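Glutathione S-transferase (PDB 6GZF) probably catalyses glutathione-dependent reactions as a Xi class glutathione transferase, a class whose members reduce glutathionyl-hydroquinones. Local coordinates at residues A[152-157]-A[236-241]; A[185-190]-A[241-246]; A[224-229]-A[268-273]. All coordinates share one frame; numbering follows the deposited sequence.

Contact 1: residues A[152-157]-A[236-241]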
# COMPACT_ATOMS: atom_id res chain seq x y z
N GLU A 152 -10.11 17.41 23.27
CA GLU A 152 -10.37 18.28 24.41
C GLU A 152 -9.09 18.85 25.02
O GLU A 152 -9.09 19.97 25.53
CB GLU A 152 -11.17 17.52 25.47
CG GLU A 152 -12.53 17.04 24.98
CD GLU A 152 -13.32 16.32 26.05
OE1 GLU A 152 -12.72 15.53 26.81
OE2 GLU A 152 -14.55 16.55 26.14
N ILE A 153 -8.01 18.08 24.96
CA ILE A 153 -6.72 18.56 25.43
C ILE A 153 -6.23 19.69 24.53
O ILE A 153 -5.68 20.69 25.00
CB ILE A 153 -5.66 17.43 25.48
CG1 ILE A 153 -6.07 16.37 26.51
CG2 ILE A 153 -4.29 17.99 25.83
CD1 ILE A 153 -5.10 15.22 26.60
N MET A 154 -6.45 19.53 23.22
CA MET A 154 -6.15 20.58 22.26
C MET A 154 -6.94 21.85 22.58
O MET A 154 -6.40 22.95 22.57
CB MET A 154 -6.44 20.12 20.83
CG MET A 154 -6.42 21.25 19.81
SD MET A 154 -6.37 20.68 18.09
CE MET A 154 -7.97 19.89 17.94
N ARG A 155 -8.23 21.66 22.86
CA ARG A 155 -9.12 22.77 23.16
C ARG A 155 -8.71 23.54 24.42
O ARG A 155 -8.64 24.77 24.40
CB ARG A 155 -10.56 22.27 23.32
CG ARG A 155 -11.55 23.33 23.77
CD ARG A 155 -11.64 24.48 22.77
NE ARG A 155 -12.06 24.02 21.45
CZ ARG A 155 -13.33 23.87 21.09
NH1 ARG A 155 -13.62 23.45 19.86
NH2 ARG A 155 -14.30 24.14 21.95
N MET A 156 -8.43 22.82 25.49
CA MET A 156 -8.07 23.47 26.75
C MET A 156 -6.67 24.07 26.70
O MET A 156 -6.39 25.06 27.38
CB MET A 156 -8.20 22.49 27.92
CG MET A 156 -7.18 21.36 27.94
SD MET A 156 -7.46 20.25 29.33
CE MET A 156 -8.88 19.31 28.75
N PHE A 157 -5.79 23.48 25.89
CA PHE A 157 -4.50 24.09 25.60
C PHE A 157 -4.71 25.44 24.92
O PHE A 157 -3.95 26.39 25.12
CB PHE A 157 -3.64 23.20 24.70
CG PHE A 157 -2.88 22.13 25.42
CD1 PHE A 157 -3.13 21.86 26.76
CD2 PHE A 157 -1.91 21.40 24.76
CE1 PHE A 157 -2.42 20.87 27.42
CE2 PHE A 157 -1.20 20.41 25.42
CZ PHE A 157 -1.45 20.14 26.75
N LEU A 236 -6.25 30.32 10.79
CA LEU A 236 -5.78 29.01 11.25
C LEU A 236 -6.48 28.62 12.55
O LEU A 236 -6.45 29.37 13.52
CB LEU A 236 -4.27 29.03 11.45
CG LEU A 236 -3.57 27.69 11.63
CD1 LEU A 236 -3.52 26.93 10.32
CD2 LEU A 236 -2.16 27.88 12.19
N THR A 237 -7.11 27.45 12.56
CA THR A 237 -7.87 27.01 13.73
C THR A 237 -7.55 25.56 14.11
O THR A 237 -6.73 24.91 13.48
CB THR A 237 -9.39 27.13 13.50
OG1 THR A 237 -9.78 26.30 12.41
CG2 THR A 237 -9.77 28.58 13.20
N GLU A 238 -8.23 25.08 15.15
CA GLU A 238 -8.10 23.69 15.59
C GLU A 238 -8.54 22.72 14.51
O GLU A 238 -8.06 21.59 14.44
CB GLU A 238 -8.92 23.45 16.86
CG GLU A 238 -8.51 24.27 18.07
CD GLU A 238 -9.29 23.89 19.31
OE1 GLU A 238 -10.05 22.90 19.25
OE2 GLU A 238 -9.13 24.56 20.35
N ALA A 239 -9.47 23.17 13.67
CA ALA A 239 -9.99 22.36 12.58
C ALA A 239 -8.88 21.94 11.63
O ALA A 239 -8.89 20.84 11.09
CB ALA A 239 -11.07 23.12 11.82
N ASP A 240 -7.91 22.83 11.43
CA ASP A 240 -6.78 22.55 10.56
C ASP A 240 -5.81 21.57 11.20
O ASP A 240 -5.19 20.76 10.52
CB ASP A 240 -6.05 23.85 10.20
CG ASP A 240 -6.97 24.89 9.60
OD1 ASP A 240 -7.56 25.68 10.37
OD2 ASP A 240 -7.12 24.92 8.36
N ILE A 241 -5.68 21.65 12.53
CA ILE A 241 -4.78 20.77 13.26
C ILE A 241 -5.27 19.32 13.22
O ILE A 241 -4.48 18.39 13.08
CB ILE A 241 -4.63 21.21 14.73
CG1 ILE A 241 -4.12 22.66 14.80
CG2 ILE A 241 -3.69 20.29 15.49
CD1 ILE A 241 -3.80 23.13 16.19
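Met154 lies alongside Glu238 and Ile241, its chain running in the opposite direction to theirs. The chain is extended as far as SD, which sits 3.8 Å from Ile241 CG2, a purely apolar touch. The bend at chi3 (66°) then turns the end methyl, so that Met154 CE rests 3.8 Å from Glu238 CB. Arg155 follows with a salt bridge to Glu238. The arginine chain bends twice, and the two side chains cross at about a right angle. Arg155 NE donates to Glu238 OE1 over 3.2 Å, and the bond is fairly straight (166°). OE1 receives it on the syn side but tilted out of the carboxylate plane. A second bond from Arg155 NE to Glu238 OE2 is weak. The two flat groups are turned 48° apart, so they do not meet as a coplanar pair. Arg155 NH1 has its own salt bridge, to Asp181. With an alanine at Glu238, Arg155 NE would probably lose its mate and a gap would open beside Met154. Glu238 stands at the start of helix 238-247, just after the N-cap Thr237. The contact joins the thioredoxin-like domain to the helical domain. Thr73 of helix 65-77 touches Met154 and Ile241, Ile184 of helix 177-192 touches Glu238, and Leu137 of strand 136-139 lies against Ile153, Met156 and Phe157.

Contact 2: residues A[185-190]-A[241-246]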
# COMPACT_ATOMS: atom_id res chain seq x y z
N ASP A 185 -16.08 18.02 13.85
CA ASP A 185 -17.05 16.94 14.00
C ASP A 185 -17.26 16.19 12.69
O ASP A 185 -17.42 14.96 12.69
CB ASP A 185 -18.38 17.49 14.50
CG ASP A 185 -19.24 16.43 15.16
OD1 ASP A 185 -19.13 16.27 16.40
OD2 ASP A 185 -20.02 15.77 14.45
N ASN A 186 -17.25 16.91 11.57
CA ASN A 186 -17.50 16.31 10.27
C ASN A 186 -16.36 15.38 9.84
O ASN A 186 -16.58 14.19 9.63
CB ASN A 186 -17.72 17.40 9.21
CG ASN A 186 -18.20 16.83 7.87
OD1 ASN A 186 -18.13 15.63 7.62
ND2 ASN A 186 -18.68 17.72 7.01
N ILE A 187 -15.16 15.93 9.73
CA ILE A 187 -14.00 15.18 9.24
C ILE A 187 -13.60 14.03 10.17
O ILE A 187 -12.74 13.22 9.83
CB ILE A 187 -12.77 16.09 9.06
CG1 ILE A 187 -12.17 16.45 10.42
CG2 ILE A 187 -13.14 17.33 8.27
CD1 ILE A 187 -10.67 16.68 10.38
N TYR A 188 -14.22 13.97 11.34
CA TYR A 188 -13.84 13.02 12.38
C TYR A 188 -13.99 11.56 11.94
O TYR A 188 -13.06 10.77 12.11
CB TYR A 188 -14.67 13.26 13.64
CG TYR A 188 -14.34 12.32 14.77
CD1 TYR A 188 -13.13 12.43 15.45
CD2 TYR A 188 -15.22 11.33 15.16
CE1 TYR A 188 -12.82 11.58 16.48
CE2 TYR A 188 -14.92 10.47 16.19
CZ TYR A 188 -13.71 10.60 16.85
OH TYR A 188 -13.40 9.75 17.88
N GLU A 189 -15.15 11.21 11.39
CA GLU A 189 -15.41 9.82 11.02
C GLU A 189 -14.84 9.42 9.65
O GLU A 189 -14.16 8.40 9.55
CB GLU A 189 -16.92 9.54 11.06
CG GLU A 189 -17.27 8.12 11.47
CD GLU A 189 -18.71 7.76 11.16
OE1 GLU A 189 -19.61 8.54 11.51
OE2 GLU A 189 -18.93 6.68 10.56
N PRO A 190 -15.11 10.21 8.59
CA PRO A 190 -14.61 9.73 7.29
C PRO A 190 -13.11 9.88 7.09
O PRO A 190 -12.54 9.15 6.28
CB PRO A 190 -15.37 10.61 6.29
CG PRO A 190 -15.62 11.87 7.03
CD PRO A 190 -15.90 11.45 8.44
N ILE A 241 -5.68 21.65 12.53
CA ILE A 241 -4.78 20.77 13.26
C ILE A 241 -5.27 19.32 13.22
O ILE A 241 -4.48 18.39 13.08
CB ILE A 241 -4.63 21.21 14.73
CG1 ILE A 241 -4.12 22.66 14.80
CG2 ILE A 241 -3.69 20.29 15.49
CD1 ILE A 241 -3.80 23.13 16.19
N ALA A 242 -6.58 19.14 13.32
CA ALA A 242 -7.19 17.82 13.24
C ALA A 242 -6.94 17.20 11.86
O ALA A 242 -6.58 16.03 11.75
CB ALA A 242 -8.68 17.89 13.53
N MET A 243 -7.15 18.00 10.82
CA MET A 243 -6.95 17.55 9.45
C MET A 243 -5.48 17.27 9.15
O MET A 243 -5.14 16.29 8.48
CB MET A 243 -7.48 18.60 8.47
CG MET A 243 -7.38 18.21 7.01
SD MET A 243 -8.52 16.90 6.55
CE MET A 243 -9.71 17.81 5.56
N PHE A 244 -4.60 18.14 9.67
CA PHE A 244 -3.17 18.07 9.38
C PHE A 244 -2.51 16.78 9.84
O PHE A 244 -1.71 16.19 9.11
CB PHE A 244 -2.46 19.27 10.01
CG PHE A 244 -0.96 19.15 10.03
CD1 PHE A 244 -0.22 19.41 8.89
CD2 PHE A 244 -0.30 18.80 11.19
CE1 PHE A 244 1.16 19.31 8.90
CE2 PHE A 244 1.08 18.69 11.21
CZ PHE A 244 1.81 18.94 10.06
N THR A 245 -2.84 16.33 11.05
CA THR A 245 -2.20 15.16 11.63
C THR A 245 -2.57 13.87 10.89
O THR A 245 -1.87 12.87 10.99
CB THR A 245 -2.55 15.00 13.11
OG1 THR A 245 -3.97 15.01 13.27
CG2 THR A 245 -1.96 16.15 13.92
N THR A 246 -3.67 13.91 10.14
CA THR A 246 -4.05 12.79 9.30
C THR A 246 -3.35 12.87 7.95
O THR A 246 -2.72 11.91 7.51
CB THR A 246 -5.58 12.74 9.08
OG1 THR A 246 -6.24 12.56 10.33
CG2 THR A 246 -5.94 11.59 8.15
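Ile187 reaches across to Ala242 and Met243 with a single methyl group. At CB the side chain heads toward helix 238-247. There it forks. CG2 makes no contact with 241-246. CG1 takes the place between the backbone N and the carbonyl carbon (chi1 74°). It makes no close touch itself but carries CD1 over to the other helix. Ile187 CD1 then lies 3.9 Å from Ala242 CB. The same Ile187 CD1 is 3.8 Å from Met243 N, so the methyl rests against backbone as well as side chain. Its third neighbour is Met243 CB, at 4.2 Å from Ile187 CD1. The small Ala242 side chain probably leaves room for the tip to approach the helix backbone. The CA atoms of Ile187 and Met243 are 7.4 Å apart. Trp221 of helix 204-224 packs against both Ile187 and Met243. Just beyond, helix 177-192 widens into a pi-type turn at 188-190, where Pro190 has no N-H to offer. This is buried helix-to-helix packing inside the all-helical C-terminal domain of the glutathione transferase fold, with helix 238-247 at its centre.

Contact 3: residues A[224-229]-A[268-273]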
# COMPACT_ATOMS: atom_id res chain seq x y z
N VAL A 224 -13.36 22.94 -1.36
CA VAL A 224 -13.59 24.01 -0.40
C VAL A 224 -12.33 24.85 -0.23
O VAL A 224 -12.39 26.08 -0.14
CB VAL A 224 -14.04 23.46 0.97
CG1 VAL A 224 -14.10 24.57 2.01
CG2 VAL A 224 -15.40 22.77 0.84
N LEU A 225 -11.18 24.19 -0.22
CA LEU A 225 -9.90 24.85 0.01
C LEU A 225 -9.33 25.47 -1.27
O LEU A 225 -8.15 25.81 -1.32
CB LEU A 225 -8.89 23.87 0.60
CG LEU A 225 -9.13 23.48 2.06
CD1 LEU A 225 -8.05 22.52 2.54
CD2 LEU A 225 -9.18 24.72 2.94
N ALA A 226 -10.17 25.61 -2.29
CA ALA A 226 -9.73 26.21 -3.54
C ALA A 226 -9.89 27.72 -3.52
O ALA A 226 -9.21 28.44 -4.25
CB ALA A 226 -10.51 25.61 -4.71
N ASP A 227 -10.79 28.21 -2.66
CA ASP A 227 -11.09 29.64 -2.62
C ASP A 227 -10.92 30.23 -1.22
O ASP A 227 -11.14 31.42 -1.01
CB ASP A 227 -12.51 29.89 -3.12
CG ASP A 227 -12.74 29.34 -4.52
OD1 ASP A 227 -12.12 29.87 -5.47
OD2 ASP A 227 -13.52 28.39 -4.66
N GLN A 228 -10.51 29.39 -0.27
CA GLN A 228 -10.19 29.87 1.08
C GLN A 228 -8.95 29.15 1.60
O GLN A 228 -8.78 27.95 1.40
CB GLN A 228 -11.38 29.66 2.02
CG GLN A 228 -11.83 28.22 2.19
CD GLN A 228 -13.22 28.11 2.78
OE1 GLN A 228 -14.19 28.61 2.20
NE2 GLN A 228 -13.33 27.47 3.93
N ARG A 229 -8.07 29.91 2.26
CA ARG A 229 -6.77 29.39 2.66
C ARG A 229 -6.86 28.25 3.66
O ARG A 229 -6.17 27.24 3.52
CB ARG A 229 -5.91 30.52 3.25
CG ARG A 229 -4.54 30.05 3.70
CD ARG A 229 -3.63 31.21 4.06
NE ARG A 229 -2.28 30.74 4.37
CZ ARG A 229 -1.22 31.54 4.51
NH1 ARG A 229 -1.35 32.85 4.36
NH2 ARG A 229 -0.03 31.02 4.79
N PHE A 268 -3.74 15.86 -5.03
CA PHE A 268 -4.84 16.82 -4.93
C PHE A 268 -4.36 18.23 -5.25
O PHE A 268 -3.28 18.64 -4.84
CB PHE A 268 -5.46 16.78 -3.53
CG PHE A 268 -6.38 15.62 -3.30
CD1 PHE A 268 -7.72 15.70 -3.66
CD2 PHE A 268 -5.92 14.44 -2.72
CE1 PHE A 268 -8.57 14.63 -3.46
CE2 PHE A 268 -6.77 13.38 -2.51
CZ PHE A 268 -8.10 13.47 -2.88
N ASP A 269 -5.18 18.97 -6.00
CA ASP A 269 -4.83 20.31 -6.44
C ASP A 269 -4.64 21.29 -5.28
O ASP A 269 -3.77 22.17 -5.34
CB ASP A 269 -5.90 20.86 -7.39
CG ASP A 269 -5.99 20.07 -8.68
OD1 ASP A 269 -4.96 19.54 -9.13
OD2 ASP A 269 -7.10 19.98 -9.24
N ASN A 270 -5.43 21.13 -4.23
CA ASN A 270 -5.48 22.13 -3.17
C ASN A 270 -5.06 21.62 -1.80
O ASN A 270 -4.58 22.39 -0.97
CB ASN A 270 -6.88 22.73 -3.09
CG ASN A 270 -7.34 23.31 -4.42
OD1 ASN A 270 -8.46 23.06 -4.86
ND2 ASN A 270 -6.48 24.09 -5.06
N LEU A 271 -5.25 20.33 -1.54
CA LEU A 271 -4.92 19.75 -0.25
C LEU A 271 -3.41 19.66 -0.03
O LEU A 271 -2.92 19.84 1.09
CB LEU A 271 -5.54 18.36 -0.09
CG LEU A 271 -7.06 18.29 0.05
CD1 LEU A 271 -7.53 16.85 0.09
CD2 LEU A 271 -7.51 19.04 1.29
N TRP A 272 -2.67 19.39 -1.10
CA TRP A 272 -1.22 19.27 -1.02
C TRP A 272 -0.51 20.61 -0.76
O TRP A 272 0.40 20.66 0.06
CB TRP A 272 -0.67 18.61 -2.29
CG TRP A 272 0.83 18.55 -2.39
CD1 TRP A 272 1.60 18.89 -3.46
CD2 TRP A 272 1.75 18.11 -1.37
NE1 TRP A 272 2.93 18.70 -3.19
CE2 TRP A 272 3.05 18.22 -1.91
CE3 TRP A 272 1.60 17.63 -0.06
CZ2 TRP A 272 4.19 17.87 -1.19
CZ3 TRP A 272 2.74 17.29 0.65
CH2 TRP A 272 4.01 17.41 0.09
N PRO A 273 -0.90 21.69 -1.47
CA PRO A 273 -0.30 22.97 -1.07
C PRO A 273 -0.77 23.40 0.32
O PRO A 273 -0.05 24.09 1.03
CB PRO A 273 -0.81 23.95 -2.14
CG PRO A 273 -1.21 23.09 -3.29
CD PRO A 273 -1.73 21.83 -2.68
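Leu225 and Leu271 make the buried, apolar side of this contact. Their side chains cross at about a right angle, and Leu225 CD1 meets Leu271 CD2 at 3.7 Å. The other methyl of Leu271, CD1, lies 3.8 Å above the ring plane of Phe268, offset toward the rim. Leu271 is thus held between a leucine and an aromatic face. Next to it, Asn270 CB rests 3.8 Å from Leu225 O. That carbonyl oxygen also accepts a hydrogen bond from Arg324. The other side is partly exposed and differs in chemistry. Here the carboxamide of Asn270 leans on Ala226 and is held to it by contact alone. Asn270 CG is swung anti to its own carbonyl carbon (chi1 -55°), which brings OD1 against the alanine methyl. Asn270 OD1 is 3.3 Å from Ala226 CB, a van der Waals touch. The backbones are nearest here, with the CA atoms of Ala226 and Asn270 5.9 Å apart. From Ala226 the chain goes on toward solvent at Asp227. Asp222 of helix 204-224 adds polar ties at the same corner, since its OD1 accepts from both Asn270 N and Leu271 N. Arg229 adds a salt bridge to Asp277. The contact packs the turn that ends helix 204-224 against the start of helix 271-279. It is structural packing between helix ends at the edge of the helical C-terminal domain of the glutathione transferase fold.

How the contacts relate
From the N terminus, the chain first builds the thioredoxin-like domain, whose helix 150-159 opens contact 1. Helix 177-192 opens contact 2, and the turn after helix 204-224 opens contact 3. Helix 238-247 then closes contact 1 and, directly after it, contact 2. Contact 3 closes last, at the start of helix 271-279. Every pair of contacts crosses along the chain; none nests. The segments of contacts 1 and 2 overlap at Ile241, which touches across contact 1; their centres are about 11 Å apart. Contact 3 lies farther out, its centre about 15 Å from that of contact 2. Contact 1 joins the two domains. Within the C-terminal domain, contact 2 packs two helices, and contact 3 a turn against a helix start.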